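Local atomic coordinates of regulator of G-protein signalling 3 isoform 1 (Homo sapiens, PDB entry 2F5Y), a protein that probably speeds GTP hydrolysis on G-protein alpha subunits and carries a PDZ domain, the part resolved here, likely to bind C-terminal tails of partner proteins. Residues 7-12 against 40-45; 25-30 against 45-50; 49-54 against 75-80. One frame throughout, in Å; residues are numbered along the deposited sequence. Where two conformers were deposited one is given.

Interaction 1 (7-12 against 40-45); sequences ITIPRG and AGLQQL
Ile7 lies over one face of the flat peptide unit joining Gly41 to Leu42. Its CD1 stands almost straight above Gly41 C at 4.0 Å, and its CG2 reaches Leu42 N, on the same side, at 3.8 Å. The two branches can share this face because CG1 sits beside the backbone N (chi1 -54°) while CG2 is anti to it. A second flat group, the Thr8 carbonyl, is met by the methyl of Ala40, with Thr8 O 3.5 Å from Ala40 CB and the methyl out of the carbonyl plane. That methyl also rests against Ile9 CG1 at 3.8 Å, filling the step between Ile7 and Ile9. The contact sets the edge strand 3-10 of a PDZ domain against the end of the short helix 36-40, where Gly41, at positive phi, closes a Schellman motif. Beyond it Leu42 turns into the interior, its CD2 4.2 Å from Ile9 CD1, with Ala37 and Val28 also packed on its side chain. The polar link is made by a water, which accepts from Thr8 N (3.1 Å) and donates to Ala40 O (2.7 Å). Gly41 O is hydrogen-bonded to Arg81 NH2.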
ATOM      1  N   ILE A   7       6.739  -0.344  -4.795  1.00 41.75           N
ATOM      2  CA  ILE A   7       7.192   0.090  -3.476  1.00 43.24           C
ATOM      3  C   ILE A   7       7.291  -1.141  -2.570  1.00 46.71           C
ATOM      4  O   ILE A   7       6.294  -1.854  -2.386  1.00 41.24           O
ATOM      5  CB  ILE A   7       6.178   1.073  -2.842  1.00 46.74           C
ATOM      6  CG1 ILE A   7       5.891   2.260  -3.774  1.00 39.65           C
ATOM      7  CG2 ILE A   7       6.666   1.568  -1.459  1.00 50.05           C
ATOM      8  CD1 ILE A   7       7.081   3.149  -4.056  1.00 38.51           C
ATOM      9  N   THR A   8       8.481  -1.376  -2.004  1.00 46.37           N
ATOM     10  CA  THR A   8       8.752  -2.561  -1.163  1.00 48.48           C
ATOM     11  C   THR A   8       8.865  -2.121   0.299  1.00 47.36           C
ATOM     12  O   THR A   8       9.768  -1.380   0.665  1.00 52.56           O
ATOM     13  CB  THR A   8      10.071  -3.304  -1.583  1.00 46.94           C
ATOM     14  OG1 THR A   8       9.962  -3.784  -2.933  1.00 53.53           O
ATOM     15  CG2 THR A   8      10.347  -4.491  -0.675  1.00 49.40           C
ATOM     16  N   ILE A   9       7.944  -2.583   1.132  1.00 47.30           N
ATOM     17  CA  ILE A   9       7.873  -2.128   2.505  1.00 46.44           C
ATOM     18  C   ILE A   9       8.036  -3.306   3.422  1.00 47.31           C
ATOM     19  O   ILE A   9       7.130  -4.124   3.522  1.00 48.15           O
ATOM     20  CB  ILE A   9       6.530  -1.495   2.831  1.00 46.06           C
ATOM     21  CG1 ILE A   9       6.131  -0.495   1.746  1.00 46.03           C
ATOM     22  CG2 ILE A   9       6.594  -0.847   4.230  1.00 42.62           C
ATOM     23  CD1 ILE A   9       4.655  -0.127   1.776  1.00 48.02           C
ATOM     24  N   PRO A  10       9.192  -3.407   4.089  1.00 48.07           N
ATOM     25  CA  PRO A  10       9.339  -4.404   5.156  1.00 46.52           C
ATOM     26  C   PRO A  10       8.475  -4.039   6.360  1.00 48.21           C
ATOM     27  O   PRO A  10       8.218  -2.863   6.610  1.00 55.25           O
ATOM     28  CB  PRO A  10      10.835  -4.362   5.504  1.00 41.83           C
ATOM     29  CG  PRO A  10      11.488  -3.566   4.395  1.00 47.48           C
ATOM     30  CD  PRO A  10      10.423  -2.633   3.876  1.00 48.28           C
ATOM     31  N   ARG A  11       8.005  -5.056   7.063  1.00 45.01           N
ATOM     32  CA  ARG A  11       7.198  -4.887   8.249  1.00 43.55           C
ATOM     33  C   ARG A  11       8.035  -4.232   9.354  1.00 44.37           C
ATOM     34  O   ARG A  11       9.170  -4.640   9.611  1.00 45.14           O
ATOM     35  CB  ARG A  11       6.672  -6.260   8.686  1.00 45.24           C
ATOM     36  CG  ARG A  11       5.922  -6.289   9.980  1.00 46.96           C
ATOM     37  CD  ARG A  11       5.355  -7.665  10.229  1.00 55.07           C
ATOM     38  NE  ARG A  11       4.141  -7.910   9.455  1.00 57.93           N
ATOM     39  CZ  ARG A  11       2.936  -7.460   9.789  1.00 56.20           C
ATOM     40  NH1 ARG A  11       1.884  -7.741   9.024  1.00 53.57           N
ATOM     41  NH2 ARG A  11       2.771  -6.719  10.876  1.00 71.04           N
ATOM     42  N   GLY A  12       7.466  -3.221  10.000  1.00 40.25           N
ATOM     43  CA  GLY A  12       8.102  -2.546  11.111  1.00 39.60           C
ATOM     44  C   GLY A  12       7.563  -2.997  12.456  1.00 40.96           C
ATOM     45  O   GLY A  12       6.956  -4.060  12.572  1.00 45.47           O
ATOM     46  N   ALA A  40      10.151   3.864   2.547  1.00 41.71           N
ATOM     47  CA  ALA A  40      10.051   3.034   1.339  1.00 44.10           C
ATOM     48  C   ALA A  40       9.685   3.841   0.081  1.00 48.13           C
ATOM     49  O   ALA A  40      10.035   3.437  -1.035  1.00 51.76           O
ATOM     50  CB  ALA A  40       9.022   1.891   1.541  1.00 36.84           C
ATOM     51  N   GLY A  41       8.961   4.951   0.255  1.00 45.79           N
ATOM     52  CA  GLY A  41       8.549   5.805  -0.871  1.00 41.01           C
ATOM     53  C   GLY A  41       7.043   5.869  -1.168  1.00 41.71           C
ATOM     54  O   GLY A  41       6.625   6.577  -2.074  1.00 40.76           O
ATOM     55  N   LEU A  42       6.211   5.161  -0.410  1.00 41.77           N
ATOM     56  CA  LEU A  42       4.759   5.303  -0.559  1.00 40.93           C
ATOM     57  C   LEU A  42       4.341   6.744  -0.251  1.00 42.34           C
ATOM     58  O   LEU A  42       4.995   7.437   0.518  1.00 43.65           O
ATOM     59  CB  LEU A  42       4.037   4.341   0.381  1.00 41.31           C
ATOM     60  CG  LEU A  42       2.613   3.909   0.049  1.00 45.31           C
ATOM     61  CD1 LEU A  42       2.595   3.073  -1.209  1.00 40.24           C
ATOM     62  CD2 LEU A  42       2.036   3.144   1.218  1.00 40.06           C
ATOM     63  N   GLN A  43       3.275   7.206  -0.881  1.00 44.69           N
ATOM     64  CA  GLN A  43       2.767   8.533  -0.602  1.00 48.30           C
ATOM     65  C   GLN A  43       1.270   8.575  -0.815  1.00 46.60           C
ATOM     66  O   GLN A  43       0.703   7.730  -1.498  1.00 40.08           O
ATOM     67  CB  GLN A  43       3.476   9.590  -1.455  1.00 52.38           C
ATOM     68  CG  GLN A  43       3.218   9.486  -2.936  1.00 55.62           C
ATOM     69  CD  GLN A  43       4.031  10.487  -3.722  1.00 52.87           C
ATOM     70  OE1 GLN A  43       5.222  10.645  -3.484  1.00 49.39           O
ATOM     71  NE2 GLN A  43       3.388  11.169  -4.669  1.00 48.52           N
ATOM     72  N   GLN A  44       0.642   9.571  -0.202  1.00 47.93           N
ATOM     73  CA  GLN A  44      -0.795   9.728  -0.279  1.00 47.36           C
ATOM     74  C   GLN A  44      -1.242   9.909  -1.729  1.00 46.53           C
ATOM     75  O   GLN A  44      -0.481  10.427  -2.550  1.00 43.07           O
ATOM     76  CB  GLN A  44      -1.242  10.904   0.591  1.00 42.60           C
ATOM     77  CG  GLN A  44      -0.786  12.248   0.102  1.00 52.92           C
ATOM     78  CD  GLN A  44      -0.955  13.328   1.158  1.00 58.75           C
ATOM     79  OE1 GLN A  44      -0.301  13.301   2.206  1.00 66.73           O
ATOM     80  NE2 GLN A  44      -1.833  14.290   0.884  1.00 47.05           N
ATOM     81  N   LEU A  45      -2.480   9.481  -2.011  1.00 47.35           N
ATOM     82  CA  LEU A  45      -3.084   9.472  -3.358  1.00 49.42           C
ATOM     83  C   LEU A  45      -2.609   8.316  -4.232  1.00 47.03           C
ATOM     84  O   LEU A  45      -3.169   8.093  -5.314  1.00 51.51           O
ATOM     85  CB  LEU A  45      -2.905  10.799  -4.119  1.00 54.46           C
ATOM     86  CG  LEU A  45      -3.962  11.899  -3.981  1.00 59.86           C
ATOM     87  CD1 LEU A  45      -5.337  11.401  -4.387  1.00 52.90           C
ATOM     88  CD2 LEU A  45      -3.971  12.429  -2.566  1.00 58.28           C
TER
HETATM   89  O   HOH W   1      10.430   1.017  -2.190  1.00 38.10           O

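Interaction 2 (25-30 against 45-50); sequences PVRVQA and LDTVLQ
Val28 and Asp46 form the tight half of this contact. Val28 N donates to Asp46 O over 2.8 Å, nearly along the C=O axis, and Val28 CG2 lies alongside Asp46 CB at 3.7 Å. Two further backbone bonds flank this one: Val48 N to Val26 O, almost straight at 173°, and Leu45 N to Val28 O, both 3.0 Å. Only Arg27 and Thr47 form a beta bridge, so the strands meet briefly and then diverge. On the buried side Val28 CG2 also approaches Val48 CG2 at 4.2 Å. Pro25, after a cis peptide bond, adds a tight local touch at the partly exposed end, its CG 3.3 Å from Thr47 CG2. The outer side is looser. The Arg27 chain bends at chi3 (85°) and runs beside Leu45, whose CD1 lies over one guanidinium face, off centre and 3.5 Å from Arg27 CZ. Where the backbones part, a water accepts from Val26 N and donates to Val48 O at 2.7 Å. Asp46 OD2 accepts a hydrogen bond from Gln43 N and forms a salt bridge with Arg81. The contact thus bridges the two sheets of the domain: strand 27-31 pairs with 18-21, and strand 47-51 with 74-81.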
ATOM      1  N   PRO A  25     -10.556   0.721  -7.166  1.00 45.10           N
ATOM      2  CA  PRO A  25      -9.406   0.367  -6.344  1.00 43.38           C
ATOM      3  C   PRO A  25      -9.280   1.124  -5.028  1.00 43.17           C
ATOM      4  O   PRO A  25      -9.952   2.125  -4.782  1.00 47.76           O
ATOM      5  CB  PRO A  25      -8.225   0.723  -7.251  1.00 46.75           C
ATOM      6  CG  PRO A  25      -8.708   1.895  -8.030  1.00 45.03           C
ATOM      7  CD  PRO A  25     -10.219   1.799  -8.114  1.00 49.42           C
ATOM      8  N   VAL A  26      -8.387   0.620  -4.201  1.00 40.21           N
ATOM      9  CA  VAL A  26      -8.101   1.179  -2.910  1.00 42.21           C
ATOM     10  C   VAL A  26      -7.045   2.254  -3.106  1.00 39.84           C
ATOM     11  O   VAL A  26      -6.205   2.156  -3.994  1.00 45.66           O
ATOM     12  CB  VAL A  26      -7.629   0.050  -1.950  1.00 47.77           C
ATOM     13  CG1 VAL A  26      -7.268   0.597  -0.569  1.00 38.42           C
ATOM     14  CG2 VAL A  26      -8.715  -1.068  -1.872  1.00 38.15           C
ATOM     15  N   ARG A  27      -7.122   3.309  -2.314  1.00 43.22           N
ATOM     16  CA  ARG A  27      -6.158   4.421  -2.399  1.00 47.95           C
ATOM     17  C   ARG A  27      -5.443   4.593  -1.065  1.00 44.89           C
ATOM     18  O   ARG A  27      -5.989   4.280  -0.009  1.00 44.62           O
ATOM     19  CB  ARG A  27      -6.875   5.722  -2.768  1.00 44.44           C
ATOM     20  CG  ARG A  27      -5.940   6.807  -3.266  1.00 55.08           C
ATOM     21  CD  ARG A  27      -6.671   8.131  -3.499  1.00 47.76           C
ATOM     22  NE  ARG A  27      -6.783   8.906  -2.270  1.00 48.98           N
ATOM     23  CZ  ARG A  27      -7.591   9.945  -2.094  1.00 49.37           C
ATOM     24  NH1 ARG A  27      -8.373  10.356  -3.078  1.00 38.29           N
ATOM     25  NH2 ARG A  27      -7.616  10.576  -0.925  1.00 52.10           N
ATOM     26  N   VAL A  28      -4.216   5.086  -1.108  1.00 51.35           N
ATOM     27  CA  VAL A  28      -3.479   5.387   0.123  1.00 47.43           C
ATOM     28  C   VAL A  28      -3.990   6.713   0.674  1.00 47.59           C
ATOM     29  O   VAL A  28      -3.971   7.738  -0.017  1.00 46.63           O
ATOM     30  CB  VAL A  28      -1.969   5.452  -0.124  1.00 48.86           C
ATOM     31  CG1 VAL A  28      -1.222   5.748   1.189  1.00 42.68           C
ATOM     32  CG2 VAL A  28      -1.474   4.134  -0.753  1.00 37.54           C
ATOM     33  N   GLN A  29      -4.479   6.674   1.913  1.00 49.16           N
ATOM     34  CA  GLN A  29      -4.986   7.859   2.585  1.00 47.47           C
ATOM     35  C   GLN A  29      -3.827   8.704   3.056  1.00 44.14           C
ATOM     36  O   GLN A  29      -3.745   9.877   2.747  1.00 46.14           O
ATOM     37  CB  GLN A  29      -5.820   7.498   3.817  1.00 49.86           C
ATOM     38  CG  GLN A  29      -7.295   7.648   3.685  1.00 59.11           C
ATOM     39  CD  GLN A  29      -7.817   9.083   3.566  1.00 58.98           C
ATOM     40  OE1 GLN A  29      -7.121  10.018   3.145  1.00 49.32           O
ATOM     41  NE2 GLN A  29      -9.086   9.245   3.921  1.00 52.57           N
ATOM     42  N   ALA A  30      -2.961   8.088   3.846  1.00 40.53           N
ATOM     43  CA  ALA A  30      -1.834   8.769   4.455  1.00 43.69           C
ATOM     44  C   ALA A  30      -0.728   7.772   4.731  1.00 42.06           C
ATOM     45  O   ALA A  30      -0.903   6.544   4.596  1.00 42.93           O
ATOM     46  CB  ALA A  30      -2.259   9.488   5.762  1.00 39.51           C
ATOM     47  N   LEU A  45      -2.480   9.481  -2.011  1.00 47.35           N
ATOM     48  CA  LEU A  45      -3.084   9.472  -3.358  1.00 49.42           C
ATOM     49  C   LEU A  45      -2.609   8.316  -4.232  1.00 47.03           C
ATOM     50  O   LEU A  45      -3.169   8.093  -5.314  1.00 51.51           O
ATOM     51  CB  LEU A  45      -2.905  10.799  -4.119  1.00 54.46           C
ATOM     52  CG  LEU A  45      -3.962  11.899  -3.981  1.00 59.86           C
ATOM     53  CD1 LEU A  45      -5.337  11.401  -4.387  1.00 52.90           C
ATOM     54  CD2 LEU A  45      -3.971  12.429  -2.566  1.00 58.28           C
ATOM     55  N   ASP A  46      -1.598   7.574  -3.792  1.00 46.69           N
ATOM     56  CA  ASP A  46      -1.186   6.387  -4.535  1.00 47.96           C
ATOM     57  C   ASP A  46      -2.362   5.414  -4.658  1.00 44.64           C
ATOM     58  O   ASP A  46      -2.966   5.039  -3.657  1.00 47.61           O
ATOM     59  CB  ASP A  46      -0.029   5.679  -3.837  1.00 51.42           C
ATOM     60  CG  ASP A  46       1.296   6.384  -4.019  1.00 48.89           C
ATOM     61  OD1 ASP A  46       1.386   7.333  -4.829  1.00 48.71           O
ATOM     62  OD2 ASP A  46       2.253   5.964  -3.339  1.00 50.64           O
ATOM     63  N   THR A  47      -2.684   5.006  -5.879  1.00 46.03           N
ATOM     64  CA  THR A  47      -3.750   4.021  -6.096  1.00 47.34           C
ATOM     65  C   THR A  47      -3.086   2.654  -6.205  1.00 47.28           C
ATOM     66  O   THR A  47      -2.088   2.506  -6.890  1.00 50.81           O
ATOM     67  CB  THR A  47      -4.613   4.355  -7.346  1.00 46.61           C
ATOM     68  OG1 THR A  47      -5.189   5.659  -7.189  1.00 49.79           O
ATOM     69  CG2 THR A  47      -5.745   3.358  -7.544  1.00 42.80           C
ATOM     70  N   VAL A  48      -3.649   1.670  -5.509  1.00 47.94           N
ATOM     71  CA  VAL A  48      -3.039   0.361  -5.352  1.00 40.68           C
ATOM     72  C   VAL A  48      -3.562  -0.606  -6.408  1.00 46.06           C
ATOM     73  O   VAL A  48      -4.764  -0.883  -6.494  1.00 47.52           O
ATOM     74  CB  VAL A  48      -3.297  -0.220  -3.949  1.00 44.89           C
ATOM     75  CG1 VAL A  48      -2.431  -1.465  -3.731  1.00 46.68           C
ATOM     76  CG2 VAL A  48      -3.009   0.819  -2.868  1.00 39.63           C
ATOM     77  N   LEU A  49      -2.639  -1.125  -7.210  1.00 49.32           N
ATOM     78  CA  LEU A  49      -2.968  -2.015  -8.307  1.00 46.64           C
ATOM     79  C   LEU A  49      -2.649  -3.459  -7.975  1.00 42.46           C
ATOM     80  O   LEU A  49      -3.358  -4.361  -8.408  1.00 48.58           O
ATOM     81  CB  LEU A  49      -2.221  -1.574  -9.565  1.00 48.30           C
ATOM     82  CG  LEU A  49      -2.374  -0.092  -9.934  1.00 54.02           C
ATOM     83  CD1 LEU A  49      -1.458   0.250 -11.120  1.00 40.58           C
ATOM     84  CD2 LEU A  49      -3.852   0.279 -10.214  1.00 39.74           C
ATOM     85  N   GLN A  50      -1.580  -3.674  -7.217  1.00 43.86           N
ATOM     86  CA  GLN A  50      -1.078  -5.011  -6.903  1.00 42.38           C
ATOM     87  C   GLN A  50      -0.458  -5.059  -5.510  1.00 46.59           C
ATOM     88  O   GLN A  50       0.234  -4.116  -5.085  1.00 44.13           O
ATOM     89  CB  GLN A  50      -0.022  -5.452  -7.922  1.00 44.12           C
ATOM     90  CG  GLN A  50       0.230  -6.954  -7.942  1.00 40.13           C
ATOM     91  CD  GLN A  50       0.966  -7.412  -9.182  1.00 44.76           C
ATOM     92  OE1 GLN A  50       2.190  -7.399  -9.221  1.00 48.19           O
ATOM     93  NE2 GLN A  50       0.222  -7.835 -10.201  1.00 34.03           N
TER
HETATM   94  O   HOH W   2      -6.856  -1.636  -4.885  1.00 36.91           O

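Interaction 3 (49-54 against 75-80); sequences LQLNER and IILLVW
Leu78 is paired with two residues at once, Leu49 and Gln50, in a classic beta bulge: its O takes a 3.0 Å bond from Leu49 N and a weak, longer one from Gln50 N. Antiparallel bonds continue past the bulge: Leu78 N donates to Gln50 O, tilted 31° from the carbonyl plane, and Asn52 N to Ile76 O at 2.7 Å. A side chain then stands in for backbone. Asn52 CG lies beside its own N (chi1 -62°), turning OD1 to accept Ile76 N at 2.8 Å, so Ile76 is gripped through both its N and its O. A water joins in, donating to Asn52 O and to Ile76 O. Apolar contacts divide between the two sides of the sheet. On the buried one, Leu51 CD1 touches Leu77 CD2 (3.4 Å) and, from a direction nearly at right angles, Ile75 CG2 (3.8 Å). On the more exposed one, Gln50 CB and Leu78 CB sit 3.8 Å apart. At the bulge end Leu49 CD1 reaches Trp80 CB (3.7 Å). Leu51 to Arg54 make a type II' turn, closed by reciprocal backbone bonds, that leads into strand 54-55. Strand 74-81 lies between 47-51 and 3-10, the central strand arrangement of a PDZ sheet.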
ATOM      1  N   LEU A  49      -2.639  -1.125  -7.210  1.00 49.32           N
ATOM      2  CA  LEU A  49      -2.968  -2.015  -8.307  1.00 46.64           C
ATOM      3  C   LEU A  49      -2.649  -3.459  -7.975  1.00 42.46           C
ATOM      4  O   LEU A  49      -3.358  -4.361  -8.408  1.00 48.58           O
ATOM      5  CB  LEU A  49      -2.221  -1.574  -9.565  1.00 48.30           C
ATOM      6  CG  LEU A  49      -2.374  -0.092  -9.934  1.00 54.02           C
ATOM      7  CD1 LEU A  49      -1.458   0.250 -11.120  1.00 40.58           C
ATOM      8  CD2 LEU A  49      -3.852   0.279 -10.214  1.00 39.74           C
ATOM      9  N   GLN A  50      -1.580  -3.674  -7.217  1.00 43.86           N
ATOM     10  CA  GLN A  50      -1.078  -5.011  -6.903  1.00 42.38           C
ATOM     11  C   GLN A  50      -0.458  -5.059  -5.510  1.00 46.59           C
ATOM     12  O   GLN A  50       0.234  -4.116  -5.085  1.00 44.13           O
ATOM     13  CB  GLN A  50      -0.022  -5.452  -7.922  1.00 44.12           C
ATOM     14  CG  GLN A  50       0.230  -6.954  -7.942  1.00 40.13           C
ATOM     15  CD  GLN A  50       0.966  -7.412  -9.182  1.00 44.76           C
ATOM     16  OE1 GLN A  50       2.190  -7.399  -9.221  1.00 48.19           O
ATOM     17  NE2 GLN A  50       0.222  -7.835 -10.201  1.00 34.03           N
ATOM     18  N   LEU A  51      -0.726  -6.166  -4.815  1.00 45.93           N
ATOM     19  CA  LEU A  51      -0.105  -6.494  -3.545  1.00 49.28           C
ATOM     20  C   LEU A  51       0.612  -7.843  -3.711  1.00 48.26           C
ATOM     21  O   LEU A  51      -0.023  -8.872  -3.945  1.00 40.96           O
ATOM     22  CB  LEU A  51      -1.168  -6.604  -2.456  1.00 51.06           C
ATOM     23  CG  LEU A  51      -0.702  -7.208  -1.139  1.00 47.47           C
ATOM     24  CD1 LEU A  51       0.172  -6.206  -0.449  1.00 38.70           C
ATOM     25  CD2 LEU A  51      -1.890  -7.596  -0.279  1.00 51.23           C
ATOM     26  N   ASN A  52       1.931  -7.826  -3.584  1.00 48.58           N
ATOM     27  CA  ASN A  52       2.749  -9.030  -3.811  1.00 50.20           C
ATOM     28  C   ASN A  52       2.425  -9.628  -5.190  1.00 50.62           C
ATOM     29  O   ASN A  52       2.501  -8.907  -6.179  1.00 53.36           O
ATOM     30  CB  ASN A  52       2.606  -9.998  -2.615  1.00 42.39           C
ATOM     31  CG  ASN A  52       3.110  -9.361  -1.300  1.00 55.54           C
ATOM     32  OD1 ASN A  52       3.925  -8.434  -1.327  1.00 52.23           O
ATOM     33  ND2 ASN A  52       2.606  -9.833  -0.162  1.00 45.18           N
ATOM     34  N   GLU A  53       2.046 -10.898  -5.286  1.00 51.69           N
ATOM     35  CA  GLU A  53       1.768 -11.483  -6.607  1.00 58.48           C
ATOM     36  C   GLU A  53       0.364 -11.153  -7.146  1.00 57.19           C
ATOM     37  O   GLU A  53       0.104 -11.316  -8.340  1.00 57.89           O
ATOM     38  CB  GLU A  53       1.953 -13.011  -6.566  1.00 56.07           C
ATOM     39  N   ARG A  54      -0.506 -10.642  -6.277  1.00 56.74           N
ATOM     40  CA  ARG A  54      -1.935 -10.567  -6.568  0.50 55.40           C
ATOM     41  C   ARG A  54      -2.431  -9.190  -7.002  1.00 49.80           C
ATOM     42  O   ARG A  54      -2.299  -8.221  -6.266  1.00 47.35           O
ATOM     43  CB  ARG A  54      -2.718 -11.032  -5.344  0.50 56.93           C
ATOM     44  CG  ARG A  54      -2.403 -12.478  -4.981  0.50 60.63           C
ATOM     45  CD  ARG A  54      -3.504 -13.112  -4.162  0.50 65.01           C
ATOM     46  NE  ARG A  54      -3.400 -12.788  -2.744  0.50 61.29           N
ATOM     47  CZ  ARG A  54      -4.358 -13.013  -1.849  0.50 56.26           C
ATOM     48  NH1 ARG A  54      -4.149 -12.682  -0.589  0.50 44.66           N
ATOM     49  NH2 ARG A  54      -5.524 -13.563  -2.203  0.50 54.17           N
ATOM     50  N   ILE A  75       5.625  -6.261   2.239  1.00 52.71           N
ATOM     51  CA  ILE A  75       4.706  -6.161   1.131  1.00 50.09           C
ATOM     52  C   ILE A  75       5.433  -5.469  -0.013  1.00 54.23           C
ATOM     53  O   ILE A  75       6.300  -4.626   0.200  1.00 50.45           O
ATOM     54  CB  ILE A  75       3.408  -5.382   1.487  1.00 52.92           C
ATOM     55  CG1 ILE A  75       3.719  -3.982   2.031  1.00 48.27           C
ATOM     56  CG2 ILE A  75       2.561  -6.175   2.481  1.00 48.38           C
ATOM     57  CD1 ILE A  75       2.464  -3.081   2.189  1.00 45.41           C
ATOM     58  N   ILE A  76       5.095  -5.869  -1.231  1.00 57.46           N
ATOM     59  CA  ILE A  76       5.530  -5.169  -2.427  1.00 53.54           C
ATOM     60  C   ILE A  76       4.252  -4.703  -3.082  1.00 50.79           C
ATOM     61  O   ILE A  76       3.429  -5.525  -3.484  1.00 50.78           O
ATOM     62  CB  ILE A  76       6.291  -6.077  -3.390  1.00 53.39           C
ATOM     63  CG1 ILE A  76       7.426  -6.789  -2.661  1.00 53.36           C
ATOM     64  CG2 ILE A  76       6.831  -5.254  -4.565  1.00 55.34           C
ATOM     65  CD1 ILE A  76       7.933  -8.028  -3.397  1.00 62.02           C
ATOM     66  N   LEU A  77       4.061  -3.389  -3.138  1.00 50.12           N
ATOM     67  CA  LEU A  77       2.873  -2.814  -3.749  1.00 48.60           C
ATOM     68  C   LEU A  77       3.260  -2.203  -5.065  1.00 49.75           C
ATOM     69  O   LEU A  77       4.263  -1.509  -5.146  1.00 54.50           O
ATOM     70  CB  LEU A  77       2.301  -1.696  -2.895  1.00 47.89           C
ATOM     71  CG  LEU A  77       1.839  -1.993  -1.484  1.00 56.10           C
ATOM     72  CD1 LEU A  77       1.369  -0.653  -0.856  1.00 49.66           C
ATOM     73  CD2 LEU A  77       0.723  -3.049  -1.496  1.00 48.96           C
ATOM     74  N   LEU A  78       2.470  -2.467  -6.097  1.00 48.48           N
ATOM     75  CA  LEU A  78       2.572  -1.704  -7.309  1.00 46.69           C
ATOM     76  C   LEU A  78       1.487  -0.625  -7.253  1.00 47.64           C
ATOM     77  O   LEU A  78       0.306  -0.927  -7.124  1.00 45.40           O
ATOM     78  CB  LEU A  78       2.398  -2.589  -8.531  1.00 49.57           C
ATOM     79  CG  LEU A  78       2.670  -1.822  -9.817  1.00 53.47           C
ATOM     80  CD1 LEU A  78       4.170  -1.670 -10.013  1.00 41.69           C
ATOM     81  CD2 LEU A  78       2.021  -2.527 -10.969  1.00 52.97           C
ATOM     82  N   VAL A  79       1.901   0.632  -7.344  1.00 48.01           N
ATOM     83  CA  VAL A  79       0.971   1.744  -7.304  1.00 46.07           C
ATOM     84  C   VAL A  79       1.010   2.586  -8.563  1.00 46.62           C
ATOM     85  O   VAL A  79       1.983   2.597  -9.306  1.00 43.73           O
ATOM     86  CB  VAL A  79       1.211   2.654  -6.090  1.00 44.42           C
ATOM     87  CG1 VAL A  79       1.092   1.829  -4.812  1.00 41.23           C
ATOM     88  CG2 VAL A  79       2.553   3.342  -6.185  1.00 41.99           C
ATOM     89  N   TRP A  80      -0.092   3.295  -8.760  1.00 49.33           N
ATOM     90  CA  TRP A  80      -0.288   4.231  -9.841  1.00 48.96           C
ATOM     91  C   TRP A  80      -0.379   5.600  -9.187  1.00 46.14           C
ATOM     92  O   TRP A  80      -1.208   5.797  -8.287  1.00 46.42           O
ATOM     93  CB  TRP A  80      -1.606   3.863 -10.527  1.00 50.78           C
ATOM     94  CG  TRP A  80      -1.796   4.348 -11.913  1.00 54.69           C
ATOM     95  CD1 TRP A  80      -0.907   4.271 -12.951  1.00 53.94           C
ATOM     96  CD2 TRP A  80      -2.982   4.955 -12.440  1.00 55.99           C
ATOM     97  NE1 TRP A  80      -1.465   4.814 -14.088  1.00 53.63           N
ATOM     98  CE2 TRP A  80      -2.739   5.236 -13.803  1.00 56.87           C
ATOM     99  CE3 TRP A  80      -4.227   5.298 -11.887  1.00 55.09           C
ATOM    100  CZ2 TRP A  80      -3.702   5.836 -14.629  1.00 61.50           C
ATOM    101  CZ3 TRP A  80      -5.184   5.891 -12.701  1.00 53.93           C
ATOM    102  CH2 TRP A  80      -4.913   6.163 -14.057  1.00 60.62           C
TER
HETATM  103  O   HOH W   3       3.458  -6.363  -6.011  1.00 36.59           O

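Overall arrangement
Interactions 2 and 3 share strand 47-51, which lies along 74-81 throughout, while its start and the loop before it also meet strand 27-31. Interaction 1 reaches that same sheet from the other flank, since strand 3-10 bonds to strand 74-81 through Ile7 to Leu77 and Ile9 to Ile75. Buried residues of all three come together inside: Leu42 touches both Val28 and Leu77, and Val48 approaches Leu77. Chemistry changes with place. Interaction 3 is antiparallel sheet bonding, broken by a bulge at one end and finished by an Asn side chain at the other; interaction 2 is a short backbone bridge with a more exposed Arg27-Leu45 fringe, and interaction 1 apolar packing with one bridging water. Each contact is partly buried.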